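Long-range contacts in ABC transporter substrate-binding protein (Bradyrhizobium japonicum, PDB 4I1D), which probably serves as the periplasmic solute-binding component of an ABC transporter, possibly for polyamines, and is found with D-malate bound: residues I5-Y14 against I56-T64; A13-I22 against H257-Y267. All coordinates share one frame; numbering follows the deposited sequence.

Interaction 1: residues I5-Y14 against I56-T64; sequences ITFVSQGGAY and IWDVVDTPT
V59 N and D58 N both donate to T6 O, and the ladder then continues with V8 N to V59 O and D61 N to V8 O. Strands 5-9 and 59-63 run parallel, their axes at 12°, with F7 paired to V59 and V8 to V60. D58 folds its carboxylate back on the start of the ladder: OD2 takes T6 N through its anti lone pair (2.9 Å), while OD1 accepts from N241 N.

Such parallel pairing, with the strand's C-terminal end and the start of the following helix on the cleft side, belongs to the alpha/beta lobes of periplasmic binding proteins; the side chain of Y14 lies about 8 Å from that of R208, a malate-binding residue.

At that end D61 is the polar hub. Its OD2 accepts S9 OG on the anti lone pair at 2.7 Å. Y14 OH reaches the same D61 OD2 on the syn side, 2.6 Å away and somewhat out of the carboxylate plane, and OD1 is held by T231 OG1. With CG of D61 trans to its own N (chi1 165°), the carboxylate reaches across to both hydroxyls. With an alanine here, the Y14 hydroxyl would probably lose this acceptor and its ring be freer to shift, while S9 OG would keep its bond to Q18 NE2.

Apolar contacts use both faces of the sheet. V59 CG1 lies 3.8 Å from F7 CD1, on the face that helix 242-252 covers. On the other, V8 CG2 sits over the five-membered ring of W57, 3.3 Å from its centroid, a CH-pi contact; W57 NE1 is bonded to D37.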
loop_
_atom_site.group_PDB
_atom_site.type_symbol
_atom_site.label_atom_id
_atom_site.label_comp_id
_atom_site.label_asym_id
_atom_site.label_seq_id
_atom_site.Cartn_x
_atom_site.Cartn_y
_atom_site.Cartn_z
ATOM N N ILE A 5 4.328 -22.173 -40.285
ATOM C CA ILE A 5 4.970 -21.812 -39.038
ATOM C C ILE A 5 4.441 -20.444 -38.638
ATOM O O ILE A 5 3.807 -19.750 -39.436
ATOM C CB ILE A 5 6.504 -21.692 -39.172
ATOM C CG1 ILE A 5 6.865 -20.635 -40.220
ATOM C CG2 ILE A 5 7.134 -23.043 -39.478
ATOM C CD1 ILE A 5 8.303 -20.162 -40.147
ATOM N N THR A 6 4.696 -20.062 -37.393
ATOM C CA THR A 6 4.431 -18.703 -36.960
ATOM C C THR A 6 5.766 -18.043 -36.644
ATOM O O THR A 6 6.537 -18.532 -35.811
ATOM C CB THR A 6 3.496 -18.647 -35.747
ATOM O OG1 THR A 6 2.198 -19.104 -36.132
ATOM C CG2 THR A 6 3.373 -17.215 -35.238
ATOM N N PHE A 7 6.034 -16.951 -37.351
ATOM C CA PHE A 7 7.272 -16.195 -37.230
ATOM C C PHE A 7 6.996 -14.905 -36.452
ATOM O O PHE A 7 6.053 -14.181 -36.768
ATOM C CB PHE A 7 7.782 -15.861 -38.630
ATOM C CG PHE A 7 8.970 -14.952 -38.640
ATOM C CD1 PHE A 7 10.256 -15.471 -38.565
ATOM C CD2 PHE A 7 8.808 -13.580 -38.720
ATOM C CE1 PHE A 7 11.356 -14.635 -38.578
ATOM C CE2 PHE A 7 9.906 -12.731 -38.727
ATOM C CZ PHE A 7 11.184 -13.259 -38.652
ATOM N N VAL A 8 7.817 -14.607 -35.452
ATOM C CA VAL A 8 7.571 -13.451 -34.595
ATOM C C VAL A 8 8.747 -12.467 -34.598
ATOM O O VAL A 8 9.884 -12.855 -34.347
ATOM C CB VAL A 8 7.314 -13.905 -33.143
ATOM C CG1 VAL A 8 7.013 -12.710 -32.257
ATOM C CG2 VAL A 8 6.180 -14.931 -33.106
ATOM N N SER A 9 8.465 -11.195 -34.867
ATOM C CA SER A 9 9.487 -10.150 -34.826
ATOM C C SER A 9 8.921 -8.888 -34.162
ATOM O O SER A 9 7.974 -8.973 -33.381
ATOM C CB SER A 9 10.029 -9.858 -36.237
ATOM O OG SER A 9 11.113 -8.936 -36.205
ATOM N N GLN A 10 9.490 -7.722 -34.472
ATOM C CA GLN A 10 9.164 -6.500 -33.729
ATOM C C GLN A 10 8.189 -5.560 -34.439
ATOM O O GLN A 10 7.918 -4.460 -33.950
ATOM C CB GLN A 10 10.438 -5.738 -33.337
ATOM C CG GLN A 10 11.019 -6.124 -31.987
ATOM C CD GLN A 10 12.394 -6.761 -32.100
ATOM O OE1 GLN A 10 12.567 -7.774 -32.782
ATOM N NE2 GLN A 10 13.382 -6.166 -31.432
ATOM N N GLY A 11 7.660 -5.992 -35.578
ATOM C CA GLY A 11 6.633 -5.239 -36.281
ATOM C C GLY A 11 7.149 -3.993 -36.980
ATOM O O GLY A 11 8.356 -3.830 -37.149
ATOM N N GLY A 12 6.232 -3.125 -37.407
ATOM C CA GLY A 12 6.598 -1.826 -37.953
ATOM C C GLY A 12 7.324 -1.897 -39.288
ATOM O O GLY A 12 7.176 -2.882 -40.024
ATOM N N ALA A 13 8.100 -0.855 -39.606
ATOM C CA ALA A 13 8.801 -0.811 -40.892
ATOM C C ALA A 13 9.750 -1.996 -41.018
ATOM O O ALA A 13 9.888 -2.592 -42.091
ATOM C CB ALA A 13 9.554 0.492 -41.054
ATOM N N TYR A 14 10.401 -2.330 -39.907
ATOM C CA TYR A 14 11.338 -3.452 -39.859
ATOM C C TYR A 14 10.699 -4.774 -40.296
ATOM O O TYR A 14 11.218 -5.446 -41.181
ATOM C CB TYR A 14 11.955 -3.567 -38.462
ATOM C CG TYR A 14 12.805 -4.800 -38.221
ATOM C CD1 TYR A 14 13.769 -5.207 -39.136
ATOM C CD2 TYR A 14 12.656 -5.540 -37.056
ATOM C CE1 TYR A 14 14.547 -6.330 -38.897
ATOM C CE2 TYR A 14 13.425 -6.647 -36.806
ATOM C CZ TYR A 14 14.366 -7.050 -37.723
ATOM O OH TYR A 14 15.119 -8.182 -37.457
ATOM N N ILE A 56 2.592 -21.506 -29.087
ATOM C CA ILE A 56 1.939 -21.133 -30.347
ATOM C C ILE A 56 2.940 -20.569 -31.367
ATOM O O ILE A 56 2.678 -20.602 -32.563
ATOM C CB ILE A 56 0.785 -20.113 -30.158
ATOM C CG1 ILE A 56 1.295 -18.837 -29.483
ATOM C CG2 ILE A 56 -0.363 -20.723 -29.366
ATOM C CD1 ILE A 56 0.204 -17.824 -29.215
ATOM N N TRP A 57 4.082 -20.055 -30.899
ATOM C CA TRP A 57 5.106 -19.506 -31.804
ATOM C C TRP A 57 6.132 -20.567 -32.186
ATOM O O TRP A 57 6.450 -21.443 -31.376
ATOM C CB TRP A 57 5.842 -18.339 -31.142
ATOM C CG TRP A 57 5.005 -17.125 -30.889
ATOM C CD1 TRP A 57 3.832 -16.778 -31.513
ATOM C CD2 TRP A 57 5.271 -16.096 -29.933
ATOM N NE1 TRP A 57 3.361 -15.591 -31.003
ATOM C CE2 TRP A 57 4.223 -15.154 -30.028
ATOM C CE3 TRP A 57 6.296 -15.877 -29.003
ATOM C CZ2 TRP A 57 4.174 -14.008 -29.232
ATOM C CZ3 TRP A 57 6.240 -14.746 -28.211
ATOM C CH2 TRP A 57 5.187 -13.825 -28.331
ATOM N N ASP A 58 6.659 -20.486 -33.406
ATOM C CA ASP A 58 7.728 -21.397 -33.846
ATOM C C ASP A 58 9.086 -20.702 -33.859
ATOM O O ASP A 58 10.042 -21.124 -33.193
ATOM C CB ASP A 58 7.435 -21.946 -35.245
ATOM C CG ASP A 58 6.197 -22.842 -35.280
ATOM O OD1 ASP A 58 6.225 -23.913 -34.638
ATOM O OD2 ASP A 58 5.202 -22.489 -35.958
ATOM N N VAL A 59 9.161 -19.629 -34.631
ATOM C CA VAL A 59 10.415 -18.950 -34.868
ATOM C C VAL A 59 10.327 -17.519 -34.357
ATOM O O VAL A 59 9.378 -16.801 -34.659
ATOM C CB VAL A 59 10.778 -18.950 -36.359
ATOM C CG1 VAL A 59 12.061 -18.179 -36.592
ATOM C CG2 VAL A 59 10.905 -20.384 -36.875
ATOM N N VAL A 60 11.327 -17.127 -33.580
ATOM C CA VAL A 60 11.402 -15.793 -33.010
ATOM C C VAL A 60 12.674 -15.076 -33.447
ATOM O O VAL A 60 13.763 -15.644 -33.425
ATOM C CB VAL A 60 11.347 -15.847 -31.475
ATOM C CG1 VAL A 60 11.607 -14.477 -30.884
ATOM C CG2 VAL A 60 9.984 -16.376 -31.033
ATOM N N ASP A 61 12.507 -13.831 -33.869
ATOM C CA ASP A 61 13.613 -12.956 -34.218
ATOM C C ASP A 61 13.845 -12.016 -33.039
ATOM O O ASP A 61 12.972 -11.221 -32.706
ATOM C CB ASP A 61 13.247 -12.146 -35.457
ATOM C CG ASP A 61 14.175 -10.977 -35.684
ATOM O OD1 ASP A 61 15.399 -11.158 -35.496
ATOM O OD2 ASP A 61 13.683 -9.883 -36.049
ATOM N N THR A 62 15.013 -12.106 -32.405
ATOM C CA THR A 62 15.248 -11.366 -31.168
ATOM C C THR A 62 16.725 -10.975 -30.986
ATOM O O THR A 62 17.611 -11.625 -31.550
ATOM C CB THR A 62 14.766 -12.218 -29.969
ATOM O OG1 THR A 62 14.702 -11.418 -28.781
ATOM C CG2 THR A 62 15.704 -13.398 -29.747
ATOM N N PRO A 63 17.001 -9.908 -30.205
ATOM C CA PRO A 63 18.403 -9.589 -29.917
ATOM C C PRO A 63 19.190 -10.821 -29.491
ATOM O O PRO A 63 18.752 -11.620 -28.670
ATOM C CB PRO A 63 18.301 -8.573 -28.774
ATOM C CG PRO A 63 17.031 -7.836 -29.102
ATOM C CD PRO A 63 16.088 -8.910 -29.614
ATOM N N THR A 64 20.365 -10.951 -30.077
ATOM C CA THR A 64 21.151 -12.168 -30.027
ATOM C C THR A 64 21.452 -12.633 -28.596
ATOM O O THR A 64 21.498 -13.831 -28.320
ATOM C CB THR A 64 22.441 -11.952 -30.839
ATOM O OG1 THR A 64 22.080 -11.602 -32.180
ATOM C CG2 THR A 64 23.298 -13.186 -30.859
#

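Interaction 2: residues A13-I22 against H257-Y267; sequences AYQAAQTVAI and HQANLPLHIDY. With SO4 (sulfate ion), chain J.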
loop_
_atom_site.group_PDB
_atom_site.type_symbol
_atom_site.label_atom_id
_atom_site.label_comp_id
_atom_site.label_asym_id
_atom_site.label_seq_id
_atom_site.Cartn_x
_atom_site.Cartn_y
_atom_site.Cartn_z
ATOM N N ALA A 13 8.100 -0.855 -39.606
ATOM C CA ALA A 13 8.801 -0.811 -40.892
ATOM C C ALA A 13 9.750 -1.996 -41.018
ATOM O O ALA A 13 9.888 -2.592 -42.091
ATOM C CB ALA A 13 9.554 0.492 -41.054
ATOM N N TYR A 14 10.401 -2.330 -39.907
ATOM C CA TYR A 14 11.338 -3.452 -39.859
ATOM C C TYR A 14 10.699 -4.774 -40.296
ATOM O O TYR A 14 11.218 -5.446 -41.181
ATOM C CB TYR A 14 11.955 -3.567 -38.462
ATOM C CG TYR A 14 12.805 -4.800 -38.221
ATOM C CD1 TYR A 14 13.769 -5.207 -39.136
ATOM C CD2 TYR A 14 12.656 -5.540 -37.056
ATOM C CE1 TYR A 14 14.547 -6.330 -38.897
ATOM C CE2 TYR A 14 13.425 -6.647 -36.806
ATOM C CZ TYR A 14 14.366 -7.050 -37.723
ATOM O OH TYR A 14 15.119 -8.182 -37.457
ATOM N N GLN A 15 9.574 -5.154 -39.692
ATOM C CA GLN A 15 8.942 -6.426 -40.065
ATOM C C GLN A 15 8.351 -6.373 -41.476
ATOM O O GLN A 15 8.286 -7.390 -42.167
ATOM C CB GLN A 15 7.876 -6.848 -39.045
ATOM C CG GLN A 15 7.371 -8.281 -39.220
ATOM C CD GLN A 15 6.826 -8.890 -37.920
ATOM O OE1 GLN A 15 7.172 -8.456 -36.821
ATOM N NE2 GLN A 15 5.978 -9.903 -38.051
ATOM N N ALA A 16 7.905 -5.197 -41.910
ATOM C CA ALA A 16 7.374 -5.095 -43.270
ATOM C C ALA A 16 8.506 -5.348 -44.277
ATOM O O ALA A 16 8.308 -5.974 -45.319
ATOM C CB ALA A 16 6.735 -3.738 -43.509
ATOM N N ALA A 17 9.696 -4.860 -43.948
ATOM C CA ALA A 17 10.853 -5.016 -44.825
ATOM C C ALA A 17 11.277 -6.478 -44.890
ATOM O O ALA A 17 11.670 -6.965 -45.947
ATOM C CB ALA A 17 12.003 -4.150 -44.343
ATOM N N GLN A 18 11.198 -7.163 -43.749
ATOM C CA GLN A 18 11.513 -8.583 -43.671
ATOM C C GLN A 18 10.575 -9.372 -44.551
ATOM O O GLN A 18 10.957 -10.374 -45.160
ATOM C CB GLN A 18 11.344 -9.092 -42.241
ATOM C CG GLN A 18 12.363 -8.573 -41.248
ATOM C CD GLN A 18 12.036 -9.072 -39.863
ATOM O OE1 GLN A 18 11.950 -10.274 -39.655
ATOM N NE2 GLN A 18 11.796 -8.154 -38.922
ATOM N N THR A 19 9.326 -8.928 -44.580
ATOM C CA THR A 19 8.291 -9.623 -45.318
ATOM C C THR A 19 8.604 -9.576 -46.806
ATOM O O THR A 19 8.578 -10.603 -47.485
ATOM C CB THR A 19 6.906 -9.017 -45.018
ATOM O OG1 THR A 19 6.553 -9.309 -43.659
ATOM C CG2 THR A 19 5.834 -9.578 -45.964
ATOM N N VAL A 20 8.917 -8.387 -47.308
ATOM C CA VAL A 20 9.221 -8.228 -48.722
ATOM C C VAL A 20 10.487 -8.986 -49.113
ATOM O O VAL A 20 10.504 -9.727 -50.095
ATOM C CB VAL A 20 9.408 -6.760 -49.085
ATOM C CG1 VAL A 20 9.823 -6.636 -50.540
ATOM C CG2 VAL A 20 8.122 -5.999 -48.832
ATOM N N ALA A 21 11.539 -8.805 -48.320
ATOM C CA ALA A 21 12.858 -9.343 -48.627
ATOM C C ALA A 21 13.005 -10.822 -48.313
ATOM O O ALA A 21 13.699 -11.542 -49.029
ATOM C CB ALA A 21 13.925 -8.565 -47.861
ATOM N N ILE A 22 12.378 -11.272 -47.231
ATOM C CA ILE A 22 12.690 -12.593 -46.688
ATOM C C ILE A 22 11.519 -13.563 -46.524
ATOM O O ILE A 22 11.576 -14.683 -47.030
ATOM C CB ILE A 22 13.447 -12.478 -45.359
ATOM C CG1 ILE A 22 14.815 -11.838 -45.604
ATOM C CG2 ILE A 22 13.592 -13.846 -44.720
ATOM C CD1 ILE A 22 15.624 -11.661 -44.370
ATOM N N HIS A 257 18.282 -13.740 -50.291
ATOM C CA HIS A 257 17.172 -13.214 -49.499
ATOM C C HIS A 257 17.710 -12.167 -48.534
ATOM O O HIS A 257 17.145 -11.084 -48.379
ATOM C CB HIS A 257 16.469 -14.331 -48.724
ATOM C CG HIS A 257 15.747 -15.311 -49.595
ATOM N ND1 HIS A 257 15.297 -16.530 -49.131
ATOM C CD2 HIS A 257 15.396 -15.254 -50.903
ATOM C CE1 HIS A 257 14.702 -17.180 -50.115
ATOM N NE2 HIS A 257 14.746 -16.427 -51.200
ATOM N N GLN A 258 18.824 -12.509 -47.899
ATOM C CA GLN A 258 19.497 -11.632 -46.961
ATOM C C GLN A 258 19.995 -10.345 -47.616
ATOM O O GLN A 258 19.819 -9.264 -47.069
ATOM C CB GLN A 258 20.658 -12.385 -46.311
ATOM C CG GLN A 258 20.222 -13.334 -45.198
ATOM C CD GLN A 258 20.170 -12.637 -43.857
ATOM O OE1 GLN A 258 21.113 -11.939 -43.481
ATOM N NE2 GLN A 258 19.064 -12.808 -43.130
ATOM N N ALA A 259 20.623 -10.461 -48.784
ATOM C CA ALA A 259 21.112 -9.287 -49.492
ATOM C C ALA A 259 19.953 -8.364 -49.870
ATOM O O ALA A 259 20.150 -7.174 -50.107
ATOM C CB ALA A 259 21.942 -9.688 -50.751
ATOM N N ASN A 260 18.741 -8.909 -49.924
ATOM C CA ASN A 260 17.584 -8.097 -50.292
ATOM C C ASN A 260 17.038 -7.252 -49.148
ATOM O O ASN A 260 16.325 -6.274 -49.379
ATOM C CB ASN A 260 16.470 -8.950 -50.895
ATOM C CG ASN A 260 16.566 -9.036 -52.410
ATOM O OD1 ASN A 260 15.919 -8.274 -53.133
ATOM N ND2 ASN A 260 17.383 -9.961 -52.899
ATOM N N LEU A 261 17.374 -7.623 -47.918
ATOM C CA LEU A 261 16.834 -6.916 -46.755
ATOM C C LEU A 261 17.213 -5.428 -46.723
ATOM O O LEU A 261 16.336 -4.569 -46.595
ATOM C CB LEU A 261 17.214 -7.608 -45.442
ATOM C CG LEU A 261 16.710 -6.862 -44.209
ATOM C CD1 LEU A 261 15.200 -6.741 -44.252
ATOM C CD2 LEU A 261 17.156 -7.554 -42.932
ATOM N N PRO A 262 18.517 -5.120 -46.843
ATOM C CA PRO A 262 18.990 -3.727 -46.875
ATOM C C PRO A 262 18.547 -2.966 -48.119
ATOM O O PRO A 262 18.850 -1.783 -48.266
ATOM C CB PRO A 262 20.514 -3.873 -46.877
ATOM C CG PRO A 262 20.768 -5.240 -47.389
ATOM C CD PRO A 262 19.637 -6.074 -46.867
ATOM N N LEU A 263 17.852 -3.630 -49.028
ATOM C CA LEU A 263 17.270 -2.902 -50.140
ATOM C C LEU A 263 16.017 -2.178 -49.646
ATOM O O LEU A 263 15.509 -1.263 -50.296
ATOM C CB LEU A 263 16.936 -3.842 -51.296
ATOM C CG LEU A 263 18.131 -4.478 -52.013
ATOM C CD1 LEU A 263 17.684 -5.117 -53.326
ATOM C CD2 LEU A 263 19.186 -3.434 -52.280
ATOM N N HIS A 264 15.533 -2.580 -48.475
ATOM C CA HIS A 264 14.232 -2.119 -48.005
ATOM C C HIS A 264 14.300 -1.409 -46.662
ATOM O O HIS A 264 13.343 -0.761 -46.233
ATOM C CB HIS A 264 13.244 -3.289 -47.971
ATOM C CG HIS A 264 12.903 -3.807 -49.337
ATOM N ND1 HIS A 264 13.364 -5.013 -49.816
ATOM C CD2 HIS A 264 12.179 -3.255 -50.340
ATOM C CE1 HIS A 264 12.927 -5.191 -51.052
ATOM N NE2 HIS A 264 12.205 -4.139 -51.393
ATOM N N ILE A 265 15.446 -1.524 -46.008
ATOM C CA ILE A 265 15.636 -0.892 -44.718
ATOM C C ILE A 265 17.123 -0.805 -44.410
ATOM O O ILE A 265 17.912 -1.619 -44.888
ATOM C CB ILE A 265 14.868 -1.639 -43.606
ATOM C CG1 ILE A 265 14.717 -0.750 -42.367
ATOM C CG2 ILE A 265 15.523 -2.996 -43.301
ATOM C CD1 ILE A 265 13.775 -1.313 -41.333
ATOM N N ASP A 266 17.488 0.202 -43.628
ATOM C CA ASP A 266 18.879 0.529 -43.339
ATOM C C ASP A 266 19.528 -0.406 -42.305
ATOM O O ASP A 266 20.189 0.051 -41.369
ATOM C CB ASP A 266 18.959 1.983 -42.857
ATOM C CG ASP A 266 20.374 2.515 -42.845
ATOM O OD1 ASP A 266 21.166 2.091 -43.718
ATOM O OD2 ASP A 266 20.694 3.351 -41.966
ATOM N N TYR A 267 19.335 -1.711 -42.460
ATOM C CA TYR A 267 19.975 -2.669 -41.567
ATOM C C TYR A 267 20.875 -3.578 -42.379
ATOM O O TYR A 267 20.677 -3.733 -43.582
ATOM C CB TYR A 267 18.935 -3.464 -40.778
ATOM C CG TYR A 267 18.142 -2.580 -39.837
ATOM C CD1 TYR A 267 18.763 -1.548 -39.146
ATOM C CD2 TYR A 267 16.768 -2.755 -39.656
ATOM C CE1 TYR A 267 18.047 -0.716 -38.286
ATOM C CE2 TYR A 267 16.038 -1.919 -38.792
ATOM C CZ TYR A 267 16.690 -0.902 -38.112
ATOM O OH TYR A 267 15.998 -0.067 -37.251
HETATM S S SO4 J . 16.079 3.386 -45.075
HETATM O O1 SO4 J . 15.798 2.486 -46.192
HETATM O O2 SO4 J . 16.186 2.615 -43.840
HETATM O O3 SO4 J . 17.337 4.084 -45.332
HETATM O O4 SO4 J . 14.996 4.358 -44.932
#
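A17 and A21 bring the first helix down onto residues 257-265: the CA of A17 lies 5.5 Å from that of H264, and the CA of A21 5.0 Å from that of L261. Segment 13-22 is helical throughout, with a wider pi-type turn at 19-22, whereas 257-267 passes from helix through a 3-10 segment at 261-263 into a loop. Helix 12-30 packs here on the end region of helix 255-260 and the loop after it, within a periplasmic binding protein fold, which joins the first helix of the chain to the segment that leads to Y267, whose side chain is about 6 Å from the bound D-malate.

Small side chains permit the close approach. A21 CB rests 3.5 Å from L261 CA, and A17 CB meets CG2 of I265 at 3.8 Å, with H264 CB beside it. L261 CD1 reaches the backbone of A17, nearest its O, because chi1 of 178° sets CG opposite the backbone N and swings the branch toward the helix. Further along, I22 lays CG1 near the H257 carbonyl and CD1 near the amide of Q258, which has its strongest polar partner in N271.

At the outer edge V20 CG1 lies over one face of the H264 imidazole, 3.7 Å from its centroid, a CH-pi contact; L263 CB covers the opposite face. H264 ND1 is also weakly bonded to N260 O, which may help to set the ring's rotation.

Toward the cleft, I265 CD1 packs against Y14 CA at 3.6 Å. Y267 turns its ring edge to the face of the Y14 ring in an offset edge-to-face pair, planes at 84°. Just before it, D266, centre of an inverse gamma turn, donates its N weakly to O2 of a sulfate ion, probably from the crystallisation liquor, at 2.8 Å.

From the N terminus the chain runs along strand 4-9 into helix 12-30, and these consecutive elements supply the first segments of both contacts, which share A13 and Y14. Interaction 1 closes a short loop, returning after 41 intervening residues on strand 59-63. Interaction 2 closes a far longer one, with 234 residues between its segments, most of the chain. It starts inside the loop of interaction 1 and ends beyond 56-64, so the two cross. They also touch directly, S9 OG lying 2.9 Å from Q18 NE2 in a probable hydrogen bond. Together they join two neighbouring parallel strands of the mixed sheet, the first helix and the late segment that leads toward the malate pocket.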